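Local coordinates for tryptophan decarboxylase 1 (Oryza sativa subsp. japonica, PDB 6KHO), which decarboxylates L-tryptophan to tryptamine and 5-hydroxy-L-tryptophan to serotonin with pyridoxal 5'-phosphate as cofactor, working as a homodimer in serotonin biosynthesis, at residues 41-46 and 83-88; 147-152 and 396-401; 247-252 and 282-287; 412-417 and 497-502. All coordinates share one frame; numbering follows the deposited sequence.

Interaction 1: residues 41-46 and 83-88; sequences ISDYYK and ELRSSV
The guanidinium of Arg85 meets Asp43 at an edge: the carboxylate carbon CG of Asp43 lies in the plane of the guanidinium, OD2 stays near that plane, and neither face of the group takes part in this contact. The two flat groups are nevertheless not coplanar, their planes standing 62° apart, which rules out the side-by-side arrangement in which two nitrogens face two oxygens. A single pair of atoms therefore carries the salt bridge, with Asp43 OD2 at 2.8 Å from Arg85 NH2. Behind that oxygen, Asp43 CG and CB lie 3.7 and 3.8 Å from Arg85 NH2.

Arg85 has to reach for its partner. Its chain bends at chi3 (116°), away from the staggered values, and this turn swings NH2 over to the neighbouring helix. Asp43, by contrast, leaves its own helix already directed at the other segment, and needs only a short side chain to complete the pair.

Two N-terminal helices, 27-47 and 77-88, are bridged in this way on the protein surface, while Leu84 and Arg85 also pack on Phe40 of the first helix. Other side chains of the same segments serve the dimer: Glu83 forms a salt bridge with Arg394 of the second subunit, and Tyr45 bonds through OH to the carbonyl O of Ala121 of that subunit.

Because both partners are exposed and only 66 Å² is buried between the segments, solvent and ions probably screen the attraction, and a bridge resting on one oxygen and one nitrogen probably leaves each group some freedom to turn.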
loop_
_atom_site.group_PDB
_atom_site.type_symbol
_atom_site.label_atom_id
_atom_site.label_comp_id
_atom_site.label_asym_id
_atom_site.label_seq_id
_atom_site.Cartn_x
_atom_site.Cartn_y
_atom_site.Cartn_z
ATOM N N ILE A 41 -17.340 -17.063 -2.701
ATOM C CA ILE A 41 -16.031 -17.402 -3.264
ATOM C C ILE A 41 -16.048 -18.813 -3.843
ATOM O O ILE A 41 -15.525 -19.055 -4.937
ATOM C CB ILE A 41 -14.920 -17.238 -2.204
ATOM C CG1 ILE A 41 -14.672 -15.763 -1.879
ATOM C CG2 ILE A 41 -13.629 -17.862 -2.686
ATOM C CD1 ILE A 41 -13.940 -15.562 -0.559
ATOM N N SER A 42 -16.643 -19.769 -3.121
ATOM C CA SER A 42 -16.759 -21.127 -3.651
ATOM C C SER A 42 -17.513 -21.134 -4.977
ATOM O O SER A 42 -17.084 -21.778 -5.938
ATOM C CB SER A 42 -17.470 -22.037 -2.645
ATOM O OG SER A 42 -16.804 -22.023 -1.401
ATOM N N ASP A 43 -18.649 -20.428 -5.034
ATOM C CA ASP A 43 -19.426 -20.354 -6.268
ATOM C C ASP A 43 -18.636 -19.669 -7.372
ATOM O O ASP A 43 -18.721 -20.051 -8.546
ATOM C CB ASP A 43 -20.720 -19.586 -6.032
ATOM C CG ASP A 43 -21.661 -20.306 -5.107
ATOM O OD1 ASP A 43 -21.436 -21.516 -4.866
ATOM O OD2 ASP A 43 -22.618 -19.655 -4.620
ATOM N N TYR A 44 -17.900 -18.620 -7.013
ATOM C CA TYR A 44 -17.156 -17.865 -8.011
ATOM C C TYR A 44 -16.110 -18.741 -8.688
ATOM O O TYR A 44 -16.011 -18.765 -9.916
ATOM C CB TYR A 44 -16.512 -16.640 -7.369
ATOM C CG TYR A 44 -15.683 -15.833 -8.353
ATOM C CD1 TYR A 44 -16.301 -15.034 -9.318
ATOM C CD2 TYR A 44 -14.292 -15.879 -8.324
ATOM C CE1 TYR A 44 -15.551 -14.292 -10.220
ATOM C CE2 TYR A 44 -13.526 -15.131 -9.228
ATOM C CZ TYR A 44 -14.164 -14.348 -10.171
ATOM O OH TYR A 44 -13.424 -13.612 -11.065
ATOM N N TYR A 45 -15.328 -19.489 -7.906
ATOM C CA TYR A 45 -14.311 -20.330 -8.524
ATOM C C TYR A 45 -14.942 -21.433 -9.369
ATOM O O TYR A 45 -14.398 -21.812 -10.409
ATOM C CB TYR A 45 -13.398 -20.938 -7.464
ATOM C CG TYR A 45 -12.453 -19.953 -6.797
ATOM C CD1 TYR A 45 -11.996 -18.821 -7.461
ATOM C CD2 TYR A 45 -12.020 -20.167 -5.496
ATOM C CE1 TYR A 45 -11.129 -17.922 -6.833
ATOM C CE2 TYR A 45 -11.156 -19.292 -4.868
ATOM C CZ TYR A 45 -10.713 -18.172 -5.530
ATOM O OH TYR A 45 -9.843 -17.306 -4.869
ATOM N N LYS A 46 -16.077 -21.978 -8.933
ATOM C CA LYS A 46 -16.699 -23.042 -9.717
ATOM C C LYS A 46 -17.305 -22.512 -11.013
ATOM O O LYS A 46 -17.430 -23.259 -11.989
ATOM C CB LYS A 46 -17.771 -23.749 -8.882
ATOM C CG LYS A 46 -17.190 -24.645 -7.799
ATOM C CD LYS A 46 -18.292 -25.228 -6.921
ATOM C CE LYS A 46 -17.728 -25.860 -5.661
ATOM N NZ LYS A 46 -18.812 -26.064 -4.645
ATOM N N GLU A 83 -26.112 -7.367 -4.795
ATOM C CA GLU A 83 -25.576 -6.333 -5.685
ATOM C C GLU A 83 -24.164 -6.662 -6.146
ATOM O O GLU A 83 -23.807 -6.370 -7.292
ATOM C CB GLU A 83 -25.639 -4.965 -5.000
ATOM C CG GLU A 83 -27.094 -4.602 -4.614
ATOM C CD GLU A 83 -27.268 -3.172 -4.124
ATOM O OE1 GLU A 83 -26.267 -2.526 -3.756
ATOM O OE2 GLU A 83 -28.421 -2.690 -4.101
ATOM N N LEU A 84 -23.356 -7.288 -5.288
ATOM C CA LEU A 84 -22.074 -7.817 -5.741
ATOM C C LEU A 84 -22.257 -8.755 -6.931
ATOM O O LEU A 84 -21.566 -8.632 -7.952
ATOM C CB LEU A 84 -21.379 -8.547 -4.589
ATOM C CG LEU A 84 -20.074 -9.237 -4.961
ATOM C CD1 LEU A 84 -18.991 -8.196 -5.234
ATOM C CD2 LEU A 84 -19.653 -10.196 -3.857
ATOM N N ARG A 85 -23.183 -9.706 -6.816
ATOM C CA ARG A 85 -23.348 -10.697 -7.873
ATOM C C ARG A 85 -24.000 -10.105 -9.116
ATOM O O ARG A 85 -23.685 -10.531 -10.234
ATOM C CB ARG A 85 -24.168 -11.888 -7.371
ATOM C CG ARG A 85 -23.564 -12.589 -6.160
ATOM C CD ARG A 85 -24.530 -13.565 -5.512
ATOM N NE ARG A 85 -24.023 -14.931 -5.610
ATOM C CZ ARG A 85 -23.540 -15.640 -4.589
ATOM N NH1 ARG A 85 -23.501 -15.118 -3.362
ATOM N NH2 ARG A 85 -23.099 -16.879 -4.800
ATOM N N SER A 86 -24.904 -9.137 -8.945
ATOM C CA SER A 86 -25.702 -8.609 -10.052
ATOM C C SER A 86 -25.014 -7.487 -10.816
ATOM O O SER A 86 -25.153 -7.405 -12.041
ATOM C CB SER A 86 -27.049 -8.082 -9.545
ATOM O OG SER A 86 -27.850 -9.132 -9.058
ATOM N N SER A 87 -24.297 -6.602 -10.120
ATOM C CA SER A 87 -23.765 -5.396 -10.738
ATOM C C SER A 87 -22.246 -5.335 -10.782
ATOM O O SER A 87 -21.696 -4.718 -11.697
ATOM C CB SER A 87 -24.284 -4.157 -10.004
ATOM O OG SER A 87 -25.695 -4.069 -10.110
ATOM N N VAL A 88 -21.552 -5.960 -9.831
ATOM C CA VAL A 88 -20.092 -5.902 -9.798
ATOM C C VAL A 88 -19.486 -7.018 -10.643
ATOM O O VAL A 88 -18.754 -6.751 -11.605
ATOM C CB VAL A 88 -19.579 -5.966 -8.347
ATOM C CG1 VAL A 88 -18.045 -6.007 -8.320
ATOM C CG2 VAL A 88 -20.144 -4.802 -7.524
#

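Interaction 2: residues 147-152 and 396-401; sequences AQMLNL and YGVAKL
Met149 sets its CG anti to the carbonyl carbon (chi1 -60°) and then folds back at chi3 (-58°), a bend that lays the sulfur and terminal methyl against Val398 and Leu401 of the facing helix. SD of Met149 is 3.8 Å from CG2 of Val398, with the two side chains running antiparallel alongside each other. Leu401 comes nearly perpendicular to the thioether, and its CD1 touches both ends of the S-methyl bond: Met149 SD and Met149 CE each lie 3.7 Å from Leu401 CD1.

The contact joins the end of helix 133-149, where Asn151 closes the last turn in a Schellman motif, to helix 386-420 at a kink. There Gly397 adopts backbone angles that would press a side chain against the preceding carbonyl. Pro70 of the second subunit packs on both Met149 and Val398, placing the patch at the dimer interface.

Replacing Met149 with alanine would probably open a gap between the helices and leave Val398 CG2 and Leu401 CD1 without their partner from helix 133-149.

No hydrogen bond crosses here; the attraction is probably dispersion between a polarisable sulfur and branched methyls, so closeness of fit should matter more than direction.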
loop_
_atom_site.group_PDB
_atom_site.type_symbol
_atom_site.label_atom_id
_atom_site.label_comp_id
_atom_site.label_asym_id
_atom_site.label_seq_id
_atom_site.Cartn_x
_atom_site.Cartn_y
_atom_site.Cartn_z
ATOM N N ALA A 147 14.153 -15.705 1.390
ATOM C CA ALA A 147 15.547 -15.532 0.995
ATOM C C ALA A 147 16.277 -16.873 0.954
ATOM O O ALA A 147 17.141 -17.092 0.096
ATOM C CB ALA A 147 16.246 -14.555 1.943
ATOM N N GLN A 148 15.937 -17.789 1.867
ATOM C CA GLN A 148 16.534 -19.125 1.829
ATOM C C GLN A 148 16.078 -19.898 0.600
ATOM O O GLN A 148 16.893 -20.538 -0.072
ATOM C CB GLN A 148 16.192 -19.912 3.093
ATOM C CG GLN A 148 16.819 -19.383 4.365
ATOM C CD GLN A 148 16.377 -20.164 5.588
ATOM O OE1 GLN A 148 16.434 -21.392 5.605
ATOM N NE2 GLN A 148 15.921 -19.452 6.616
ATOM N N MET A 149 14.776 -19.859 0.290
ATOM C CA MET A 149 14.288 -20.516 -0.924
ATOM C C MET A 149 14.985 -19.969 -2.169
ATOM O O MET A 149 15.348 -20.730 -3.076
ATOM C CB MET A 149 12.772 -20.347 -1.056
ATOM C CG MET A 149 11.958 -20.937 0.088
ATOM S SD MET A 149 10.259 -21.317 -0.393
ATOM C CE MET A 149 9.650 -19.719 -0.948
ATOM N N LEU A 150 15.165 -18.649 -2.235
ATOM C CA LEU A 150 15.813 -18.007 -3.373
ATOM C C LEU A 150 17.319 -18.183 -3.364
ATOM O O LEU A 150 17.981 -17.784 -4.331
ATOM C CB LEU A 150 15.512 -16.508 -3.387
ATOM C CG LEU A 150 14.066 -16.084 -3.623
ATOM C CD1 LEU A 150 13.906 -14.591 -3.340
ATOM C CD2 LEU A 150 13.678 -16.408 -5.046
ATOM N N ASN A 151 17.874 -18.729 -2.288
ATOM C CA ASN A 151 19.316 -18.828 -2.133
ATOM C C ASN A 151 19.988 -17.469 -2.275
ATOM O O ASN A 151 21.052 -17.343 -2.885
ATOM C CB ASN A 151 19.901 -19.824 -3.125
ATOM C CG ASN A 151 20.302 -21.082 -2.461
ATOM O OD1 ASN A 151 21.358 -21.145 -1.831
ATOM N ND2 ASN A 151 19.443 -22.090 -2.534
ATOM N N LEU A 152 19.365 -16.434 -1.712
ATOM C CA LEU A 152 20.041 -15.149 -1.670
ATOM C C LEU A 152 21.314 -15.261 -0.830
ATOM O O LEU A 152 21.358 -16.025 0.136
ATOM C CB LEU A 152 19.135 -14.067 -1.092
ATOM C CG LEU A 152 17.912 -13.672 -1.924
ATOM C CD1 LEU A 152 17.251 -12.454 -1.300
ATOM C CD2 LEU A 152 18.296 -13.369 -3.371
ATOM N N TYR A 396 2.255 -25.180 2.401
ATOM C CA TYR A 396 2.558 -25.915 1.173
ATOM C C TYR A 396 3.986 -26.457 1.126
ATOM O O TYR A 396 4.203 -27.553 0.597
ATOM C CB TYR A 396 2.299 -25.031 -0.046
ATOM C CG TYR A 396 0.876 -24.522 -0.088
ATOM C CD1 TYR A 396 -0.195 -25.375 0.177
ATOM C CD2 TYR A 396 0.599 -23.189 -0.365
ATOM C CE1 TYR A 396 -1.503 -24.916 0.156
ATOM C CE2 TYR A 396 -0.714 -22.717 -0.398
ATOM C CZ TYR A 396 -1.752 -23.593 -0.141
ATOM O OH TYR A 396 -3.039 -23.131 -0.176
ATOM N N GLY A 397 4.961 -25.729 1.666
ATOM C CA GLY A 397 6.336 -26.189 1.685
ATOM C C GLY A 397 7.076 -25.924 0.379
ATOM O O GLY A 397 6.487 -25.636 -0.663
ATOM N N VAL A 398 8.409 -26.049 0.444
ATOM C CA VAL A 398 9.263 -25.659 -0.681
ATOM C C VAL A 398 9.001 -26.544 -1.900
ATOM O O VAL A 398 8.883 -26.054 -3.032
ATOM C CB VAL A 398 10.750 -25.698 -0.281
ATOM C CG1 VAL A 398 11.632 -25.266 -1.477
ATOM C CG2 VAL A 398 11.028 -24.790 0.935
ATOM N N ALA A 399 8.916 -27.858 -1.682
ATOM C CA ALA A 399 8.790 -28.796 -2.794
ATOM C C ALA A 399 7.555 -28.505 -3.640
ATOM O O ALA A 399 7.632 -28.517 -4.874
ATOM C CB ALA A 399 8.774 -30.234 -2.265
ATOM N N LYS A 400 6.411 -28.212 -2.997
ATOM C CA LYS A 400 5.200 -27.868 -3.737
ATOM C C LYS A 400 5.332 -26.520 -4.438
ATOM O O LYS A 400 4.834 -26.347 -5.559
ATOM C CB LYS A 400 3.991 -27.846 -2.797
ATOM C CG LYS A 400 3.178 -29.134 -2.754
ATOM C CD LYS A 400 1.836 -28.887 -2.065
ATOM C CE LYS A 400 1.051 -30.170 -1.832
ATOM N NZ LYS A 400 1.754 -31.098 -0.901
ATOM N N LEU A 401 5.952 -25.534 -3.777
ATOM C CA LEU A 401 6.168 -24.246 -4.433
ATOM C C LEU A 401 7.052 -24.409 -5.668
ATOM O O LEU A 401 6.799 -23.791 -6.712
ATOM C CB LEU A 401 6.779 -23.235 -3.449
ATOM C CG LEU A 401 5.962 -22.844 -2.207
ATOM C CD1 LEU A 401 6.668 -21.807 -1.343
ATOM C CD2 LEU A 401 4.609 -22.335 -2.579
#

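Interaction 3: residues 247-252 and 282-287; sequences ARLLEA and GAVADV
Between the segments that bring Leu250 against Val287 no hydrogen bond crosses; the shortest backbone bonds inside them are Glu251 N to Ala247 O and Asp286 N to Gly282 O, both 3.0 Å. Val287 is at the centre of the contact. Its CG1, anti to the backbone N (chi1 174°), reaches Leu250 at the backbone itself, 3.6 Å from CA and 3.6 Å from CB. Leu249 covers the flank of the same methyl, with CD2 4.0 Å from Val287 CG1, and the two chains run past each other in opposite senses.

Segments 247-252 and 282-287 run nearly parallel, their axes 9.7 Å apart at closest approach and crossing at -16°, as expected of neighbours in successive beta-alpha-beta units of the fold-type I PLP domain. Helix 246-258 links strand 231-234 to strand 262-269, and helix 281-289 links the latter to strand 294-298. On the sheet side, Leu249 CD2 meets Val284 CG1 at 3.9 Å, the side chains crosswise, and both residues also rest on Val266 of strand 262-269. Farther out, Leu250 packs on Phe291, while Pro246 and Met253 touch Val287. Asp286, on helix 281-289, forms a salt bridge with Arg320.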
loop_
_atom_site.group_PDB
_atom_site.type_symbol
_atom_site.label_atom_id
_atom_site.label_comp_id
_atom_site.label_asym_id
_atom_site.label_seq_id
_atom_site.Cartn_x
_atom_site.Cartn_y
_atom_site.Cartn_z
ATOM N N ALA A 247 28.063 -3.289 -22.311
ATOM C CA ALA A 247 28.896 -2.338 -23.036
ATOM C C ALA A 247 28.133 -1.051 -23.321
ATOM O O ALA A 247 28.678 0.047 -23.170
ATOM C CB ALA A 247 29.409 -2.964 -24.335
ATOM N N ARG A 248 26.861 -1.164 -23.718
ATOM C CA ARG A 248 26.063 0.036 -23.950
ATOM C C ARG A 248 25.822 0.801 -22.651
ATOM O O ARG A 248 25.764 2.037 -22.656
ATOM C CB ARG A 248 24.726 -0.331 -24.614
ATOM C CG ARG A 248 24.785 -0.423 -26.140
ATOM C CD ARG A 248 23.427 -0.728 -26.777
ATOM N NE ARG A 248 23.582 -1.454 -28.042
ATOM C CZ ARG A 248 22.578 -1.833 -28.833
ATOM N NH1 ARG A 248 21.319 -1.563 -28.507
ATOM N NH2 ARG A 248 22.830 -2.491 -29.960
ATOM N N LEU A 249 25.690 0.090 -21.528
ATOM C CA LEU A 249 25.519 0.769 -20.248
ATOM C C LEU A 249 26.788 1.521 -19.851
ATOM O O LEU A 249 26.728 2.680 -19.420
ATOM C CB LEU A 249 25.125 -0.248 -19.174
ATOM C CG LEU A 249 25.146 0.282 -17.743
ATOM C CD1 LEU A 249 24.068 1.340 -17.532
ATOM C CD2 LEU A 249 25.002 -0.853 -16.727
ATOM N N LEU A 250 27.949 0.871 -19.990
ATOM C CA LEU A 250 29.214 1.511 -19.627
ATOM C C LEU A 250 29.465 2.763 -20.464
ATOM O O LEU A 250 29.924 3.791 -19.944
ATOM C CB LEU A 250 30.369 0.516 -19.780
ATOM C CG LEU A 250 31.802 1.025 -19.549
ATOM C CD1 LEU A 250 31.922 1.850 -18.279
ATOM C CD2 LEU A 250 32.755 -0.152 -19.483
ATOM N N GLU A 251 29.157 2.706 -21.759
ATOM C CA GLU A 251 29.370 3.878 -22.597
ATOM C C GLU A 251 28.472 5.036 -22.169
ATOM O O GLU A 251 28.929 6.181 -22.077
ATOM C CB GLU A 251 29.142 3.501 -24.058
ATOM C CG GLU A 251 28.952 4.667 -24.977
ATOM C CD GLU A 251 28.360 4.243 -26.307
ATOM O OE1 GLU A 251 28.362 5.066 -27.251
ATOM O OE2 GLU A 251 27.882 3.085 -26.400
ATOM N N ALA A 252 27.201 4.754 -21.852
ATOM C CA ALA A 252 26.297 5.812 -21.409
ATOM C C ALA A 252 26.754 6.426 -20.089
ATOM O O ALA A 252 26.736 7.652 -19.923
ATOM C CB ALA A 252 24.870 5.267 -21.267
ATOM N N GLY A 282 25.405 -9.754 -12.883
ATOM C CA GLY A 282 26.786 -9.548 -12.477
ATOM C C GLY A 282 27.513 -8.545 -13.355
ATOM O O GLY A 282 28.204 -7.649 -12.858
ATOM N N ALA A 283 27.356 -8.669 -14.671
ATOM C CA ALA A 283 28.047 -7.749 -15.570
ATOM C C ALA A 283 27.575 -6.310 -15.378
ATOM O O ALA A 283 28.375 -5.376 -15.507
ATOM C CB ALA A 283 27.851 -8.186 -17.022
ATOM N N VAL A 284 26.294 -6.113 -15.050
ATOM C CA VAL A 284 25.781 -4.766 -14.802
ATOM C C VAL A 284 26.378 -4.192 -13.522
ATOM O O VAL A 284 26.762 -3.018 -13.469
ATOM C CB VAL A 284 24.240 -4.787 -14.741
ATOM C CG1 VAL A 284 23.692 -3.472 -14.183
ATOM C CG2 VAL A 284 23.671 -5.043 -16.119
ATOM N N ALA A 285 26.420 -4.997 -12.458
ATOM C CA ALA A 285 26.955 -4.518 -11.192
ATOM C C ALA A 285 28.418 -4.110 -11.341
ATOM O O ALA A 285 28.861 -3.123 -10.748
ATOM C CB ALA A 285 26.815 -5.600 -10.128
ATOM N N ASP A 286 29.181 -4.873 -12.121
ATOM C CA ASP A 286 30.588 -4.548 -12.329
ATOM C C ASP A 286 30.740 -3.218 -13.051
ATOM O O ASP A 286 31.587 -2.395 -12.681
ATOM C CB ASP A 286 31.260 -5.676 -13.108
ATOM C CG ASP A 286 31.341 -6.956 -12.308
ATOM O OD1 ASP A 286 31.060 -6.911 -11.087
ATOM O OD2 ASP A 286 31.664 -8.013 -12.896
ATOM N N VAL A 287 29.907 -2.974 -14.065
ATOM C CA VAL A 287 29.949 -1.696 -14.764
ATOM C C VAL A 287 29.601 -0.560 -13.811
ATOM O O VAL A 287 30.304 0.458 -13.743
ATOM C CB VAL A 287 29.022 -1.729 -15.991
ATOM C CG1 VAL A 287 28.954 -0.386 -16.614
ATOM C CG2 VAL A 287 29.547 -2.723 -17.019
#

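Interaction 4: residues 412-417 and 497-502; sequences AKVFED and HVRSAW
Phe415 and Trp502 form an offset edge-to-face pair, the indole turning its edge to the face of the phenyl ring. Their planes stand at 80°, and the centroids of the Phe415 ring and the six-membered Trp502 ring are 5.8 Å apart, with CE1 of Phe415 4.1 Å from CE3 of Trp502. One turn earlier on the same helix, Val498 fills in at the root of the phenyl group: its CG1 is 3.7 Å from Phe415 CB and 3.8 Å from Phe415 CD1. The Phe415 ring reaches the partner helix because chi1 (-178°) places CG opposite the backbone N, although the bond to CB is not aimed at that helix.

On the outer side, Val414 CG1 sits 3.7 Å above the centre of the Arg499 guanidinium plane, an aliphatic methyl covering one face of a charged group. The Arg499 chain, extended from CG to NE, lies crosswise to Val414, and a salt bridge from its NE to Glu495 probably steadies the head group there.

A second shell of rings surrounds the pair and probably helps hold it in place: Phe486 stacks on Phe415, Phe438 meets Phe415 edge-to-face, and Phe425 does so with Trp502. Helices 386-420 and 495-513, almost parallel here (19°, axes 9.8 Å apart), pack together beside the four-stranded antiparallel sheet of the C-terminal region, whose strands 425-427, 435-440 and 481-487 supply those phenylalanines.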
loop_
_atom_site.group_PDB
_atom_site.type_symbol
_atom_site.label_atom_id
_atom_site.label_comp_id
_atom_site.label_asym_id
_atom_site.label_seq_id
_atom_site.Cartn_x
_atom_site.Cartn_y
_atom_site.Cartn_z
ATOM N N ALA A 412 3.738 -23.833 -20.366
ATOM C CA ALA A 412 4.218 -22.852 -21.340
ATOM C C ALA A 412 5.041 -23.516 -22.440
ATOM O O ALA A 412 4.973 -23.106 -23.605
ATOM C CB ALA A 412 5.045 -21.768 -20.645
ATOM N N LYS A 413 5.827 -24.536 -22.091
ATOM C CA LYS A 413 6.610 -25.232 -23.106
ATOM C C LYS A 413 5.708 -26.003 -24.061
ATOM O O LYS A 413 5.999 -26.075 -25.260
ATOM C CB LYS A 413 7.626 -26.168 -22.451
ATOM C CG LYS A 413 8.852 -26.429 -23.314
ATOM C CD LYS A 413 9.653 -27.626 -22.827
ATOM C CE LYS A 413 10.710 -28.033 -23.855
ATOM N NZ LYS A 413 10.103 -28.391 -25.173
ATOM N N VAL A 414 4.610 -26.572 -23.554
ATOM C CA VAL A 414 3.619 -27.198 -24.425
ATOM C C VAL A 414 3.100 -26.191 -25.445
ATOM O O VAL A 414 3.055 -26.469 -26.650
ATOM C CB VAL A 414 2.476 -27.805 -23.585
ATOM C CG1 VAL A 414 1.242 -28.039 -24.433
ATOM C CG2 VAL A 414 2.922 -29.116 -22.937
ATOM N N PHE A 415 2.729 -24.992 -24.984
ATOM C CA PHE A 415 2.186 -23.985 -25.892
ATOM C C PHE A 415 3.234 -23.505 -26.894
ATOM O O PHE A 415 2.911 -23.263 -28.066
ATOM C CB PHE A 415 1.641 -22.799 -25.098
ATOM C CG PHE A 415 1.007 -21.734 -25.951
ATOM C CD1 PHE A 415 -0.332 -21.804 -26.280
ATOM C CD2 PHE A 415 1.745 -20.649 -26.400
ATOM C CE1 PHE A 415 -0.927 -20.824 -27.044
ATOM C CE2 PHE A 415 1.158 -19.659 -27.173
ATOM C CZ PHE A 415 -0.178 -19.748 -27.497
ATOM N N GLU A 416 4.482 -23.333 -26.447
ATOM C CA GLU A 416 5.541 -22.860 -27.338
ATOM C C GLU A 416 5.795 -23.858 -28.465
ATOM O O GLU A 416 5.918 -23.477 -29.635
ATOM C CB GLU A 416 6.822 -22.607 -26.539
ATOM C CG GLU A 416 8.022 -22.213 -27.403
ATOM C CD GLU A 416 9.358 -22.433 -26.712
ATOM O OE1 GLU A 416 9.375 -22.771 -25.507
ATOM O OE2 GLU A 416 10.402 -22.269 -27.378
ATOM N N ASP A 417 5.867 -25.147 -28.126
ATOM C CA ASP A 417 6.080 -26.179 -29.131
ATOM C C ASP A 417 4.874 -26.353 -30.046
ATOM O O ASP A 417 5.033 -26.819 -31.179
ATOM C CB ASP A 417 6.446 -27.494 -28.444
ATOM C CG ASP A 417 7.810 -27.422 -27.757
ATOM O OD1 ASP A 417 8.555 -26.448 -28.018
ATOM O OD2 ASP A 417 8.138 -28.327 -26.958
ATOM N N HIS A 497 -6.697 -26.302 -20.634
ATOM C CA HIS A 497 -7.070 -24.930 -20.971
ATOM C C HIS A 497 -6.098 -24.328 -21.983
ATOM O O HIS A 497 -6.511 -23.588 -22.885
ATOM C CB HIS A 497 -7.117 -24.057 -19.710
ATOM C CG HIS A 497 -8.187 -24.443 -18.730
ATOM N ND1 HIS A 497 -7.908 -25.074 -17.538
ATOM C CD2 HIS A 497 -9.531 -24.262 -18.754
ATOM C CE1 HIS A 497 -9.033 -25.282 -16.874
ATOM N NE2 HIS A 497 -10.033 -24.797 -17.589
ATOM N N VAL A 498 -4.799 -24.607 -21.831
ATOM C CA VAL A 498 -3.807 -24.049 -22.748
ATOM C C VAL A 498 -3.948 -24.681 -24.129
ATOM O O VAL A 498 -3.886 -23.991 -25.151
ATOM C CB VAL A 498 -2.384 -24.234 -22.183
ATOM C CG1 VAL A 498 -1.353 -23.752 -23.188
ATOM C CG2 VAL A 498 -2.219 -23.493 -20.850
ATOM N N ARG A 499 -4.146 -25.999 -24.179
ATOM C CA ARG A 499 -4.321 -26.676 -25.464
ATOM C C ARG A 499 -5.577 -26.195 -26.179
ATOM O O ARG A 499 -5.544 -25.934 -27.385
ATOM C CB ARG A 499 -4.357 -28.185 -25.260
ATOM C CG ARG A 499 -3.021 -28.776 -24.850
ATOM C CD ARG A 499 -3.088 -30.289 -24.812
ATOM N NE ARG A 499 -1.824 -30.894 -24.405
ATOM C CZ ARG A 499 -0.793 -31.094 -25.223
ATOM N NH1 ARG A 499 -0.873 -30.735 -26.497
ATOM N NH2 ARG A 499 0.318 -31.659 -24.770
ATOM N N SER A 500 -6.694 -26.065 -25.453
ATOM C CA SER A 500 -7.913 -25.532 -26.059
ATOM C C SER A 500 -7.724 -24.093 -26.534
ATOM O O SER A 500 -8.322 -23.679 -27.538
ATOM C CB SER A 500 -9.079 -25.605 -25.068
ATOM O OG SER A 500 -9.360 -26.944 -24.707
ATOM N N ALA A 501 -6.915 -23.311 -25.814
ATOM C CA ALA A 501 -6.583 -21.967 -26.275
ATOM C C ALA A 501 -5.845 -22.010 -27.611
ATOM O O ALA A 501 -6.090 -21.175 -28.487
ATOM C CB ALA A 501 -5.744 -21.244 -25.220
ATOM N N TRP A 502 -4.937 -22.975 -27.780
ATOM C CA TRP A 502 -4.214 -23.105 -29.041
ATOM C C TRP A 502 -5.165 -23.426 -30.187
ATOM O O TRP A 502 -5.091 -22.816 -31.262
ATOM C CB TRP A 502 -3.141 -24.184 -28.925
ATOM C CG TRP A 502 -2.391 -24.397 -30.215
ATOM C CD1 TRP A 502 -2.174 -25.585 -30.852
ATOM C CD2 TRP A 502 -1.753 -23.388 -31.018
ATOM N NE1 TRP A 502 -1.439 -25.380 -32.004
ATOM C CE2 TRP A 502 -1.172 -24.041 -32.129
ATOM C CE3 TRP A 502 -1.615 -21.995 -30.906
ATOM C CZ2 TRP A 502 -0.463 -23.349 -33.122
ATOM C CZ3 TRP A 502 -0.908 -21.310 -31.892
ATOM C CH2 TRP A 502 -0.345 -21.991 -32.986
#

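Overall arrangement
Interactions 2 and 4 draw on one long helix, 386-420, near its kink and near its far end, with centres 27 Å apart. Interaction 3 falls within the chain span that interaction 2 closes, a span that also contains Thr175, His214, Lys330 and the proton donor Tyr359, yet all four contacts lie away from the cofactor pocket and the catalytic residues. Interactions 1 and 3 mark opposite sides of the chain's centre, 50 Å between centres. The second subunit touches interactions 1 and 2, whose centres are 33 Å apart, whereas no other chain touches the segments of interactions 3 and 4. No two contacts touch; the nearest atoms of interactions 1 and 4 are still about 9 Å apart.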